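Probable porin (Pseudomonas aeruginosa, PDB 4FSO) probably acts as a porin of the OprD family, a beta-barrel channel that lets solutes cross the outer membrane of the bacterium. Local coordinates at residues A[303-306]-A[307-311]. Sequence-based numbering, arbitrary orientation.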
loop_
_atom_site.group_PDB
_atom_site.type_symbol
_atom_site.label_atom_id
_atom_site.label_comp_id
_atom_site.label_asym_id
_atom_site.label_seq_id
_atom_site.Cartn_x
_atom_site.Cartn_y
_atom_site.Cartn_z
ATOM N N GLN A 303 2.508 10.393 3.190
ATOM C CA GLN A 303 3.531 9.804 4.060
ATOM C C GLN A 303 3.008 9.631 5.478
ATOM O O GLN A 303 3.255 8.603 6.122
ATOM C CB GLN A 303 4.784 10.658 4.050
ATOM C CG GLN A 303 6.040 10.013 4.633
ATOM C CD GLN A 303 7.191 11.015 4.716
ATOM O OE1 GLN A 303 7.461 11.759 3.757
ATOM N NE2 GLN A 303 7.846 11.068 5.875
ATOM N N VAL A 304 2.224 10.606 5.931
ATOM C CA VAL A 304 1.815 10.662 7.326
ATOM C C VAL A 304 0.305 10.530 7.575
ATOM O O VAL A 304 -0.129 10.081 8.630
ATOM C CB VAL A 304 2.447 11.911 7.992
ATOM C CG1 VAL A 304 1.590 12.472 9.108
ATOM C CG2 VAL A 304 3.826 11.525 8.517
ATOM N N ASN A 305 -0.485 10.899 6.583
ATOM C CA ASN A 305 -1.923 11.050 6.774
ATOM C C ASN A 305 -2.649 10.510 5.561
ATOM O O ASN A 305 -2.134 10.579 4.447
ATOM C CB ASN A 305 -2.319 12.512 7.031
ATOM C CG ASN A 305 -3.796 12.666 7.385
ATOM O OD1 ASN A 305 -4.211 12.234 8.443
ATOM N ND2 ASN A 305 -4.591 13.280 6.492
ATOM N N ASP A 306 -3.837 9.956 5.788
ATOM C CA ASP A 306 -4.558 9.269 4.722
ATOM C C ASP A 306 -5.737 10.067 4.143
ATOM O O ASP A 306 -6.287 9.691 3.111
ATOM C CB ASP A 306 -4.989 7.848 5.153
ATOM C CG ASP A 306 -6.028 7.838 6.279
ATOM O OD1 ASP A 306 -6.505 8.900 6.722
ATOM O OD2 ASP A 306 -6.384 6.733 6.730
ATOM N N PHE A 307 -6.113 11.155 4.819
ATOM C CA PHE A 307 -7.240 11.997 4.409
ATOM C C PHE A 307 -8.542 11.223 4.252
ATOM O O PHE A 307 -9.342 11.477 3.366
ATOM C CB PHE A 307 -6.878 12.801 3.159
ATOM C CG PHE A 307 -5.762 13.752 3.403
ATOM C CD1 PHE A 307 -4.445 13.334 3.267
ATOM C CD2 PHE A 307 -6.027 15.053 3.838
ATOM C CE1 PHE A 307 -3.417 14.201 3.521
ATOM C CE2 PHE A 307 -5.003 15.943 4.092
ATOM C CZ PHE A 307 -3.690 15.513 3.934
ATOM N N ALA A 308 -8.746 10.282 5.155
ATOM C CA ALA A 308 -9.831 9.341 5.035
ATOM C C ALA A 308 -10.682 9.400 6.292
ATOM O O ALA A 308 -11.353 8.441 6.622
ATOM C CB ALA A 308 -9.279 7.942 4.805
ATOM N N ASN A 309 -10.619 10.531 6.994
ATOM C CA ASN A 309 -11.477 10.836 8.139
ATOM C C ASN A 309 -12.933 11.058 7.728
ATOM O O ASN A 309 -13.205 11.246 6.550
ATOM C CB ASN A 309 -10.951 12.065 8.831
ATOM C CG ASN A 309 -9.686 11.789 9.583
ATOM O OD1 ASN A 309 -9.700 11.080 10.591
ATOM N ND2 ASN A 309 -8.574 12.349 9.104
ATOM N N PRO A 310 -13.880 11.039 8.687
ATOM C CA PRO A 310 -15.261 10.962 8.196
ATOM C C PRO A 310 -15.698 12.192 7.403
ATOM O O PRO A 310 -15.460 13.326 7.830
ATOM C CB PRO A 310 -16.089 10.801 9.488
ATOM C CG PRO A 310 -15.150 10.314 10.491
ATOM C CD PRO A 310 -13.838 10.986 10.156
ATOM N N GLU A 311 -16.303 11.949 6.243
ATOM C CA GLU A 311 -16.893 13.014 5.441
ATOM C C GLU A 311 -15.874 13.990 4.900
ATOM O O GLU A 311 -16.217 15.097 4.472
ATOM C CB GLU A 311 -17.994 13.754 6.217
ATOM C CG GLU A 311 -19.387 13.364 5.763
ATOM C CD GLU A 311 -20.394 13.455 6.879
ATOM O OE1 GLU A 311 -19.996 13.830 7.997
ATOM O OE2 GLU A 311 -21.580 13.144 6.649
#
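The Phe307 ring takes the Asn305 amide end-on over one face: ND2 stands 3.1 Å above the plane and over its centre. ND2 lies 3.2 Å from Phe307 CD1 and 3.5 Å from CZ, so it is not tied to one edge. Amide and ring planes stand 81° apart, which rules out stacking and is consistent with an amino-aromatic contact. Asn305 reaches the ring with CG anti to the backbone N (chi1 -174°), its CB lying 4.0 Å from Phe307 CE1. The same ND2 has a weak hydrogen bond to Glu353, on strand 350-363.

Asp306 opens an Asx turn, closed by Ala308 N, which donates to its OD1 at 3.1 Å, bent to 139° and arriving from above the carboxylate plane. Phe307, the middle residue, has a left-handed backbone conformation. The Ala308 methyl sits beside the same carboxylate, CB lying 3.5 Å from Asp306 OD1. The other oxygen, OD2, is hydrogen-bonded to Tyr290, and a bound calcium ion lies about 3 Å from this side chain at the nearest atoms.

This turn lies in the loop between strand 294-295 and strand 313-322, and Phe307 also touches Val338 of the barrel wall. Chemically, the buried carboxylate meets the Ala308 amide, the Tyr290 hydroxyl and the calcium ion, which together would probably favour its charged form, while nearby Glu353 would probably polarise the amide resting on the ring.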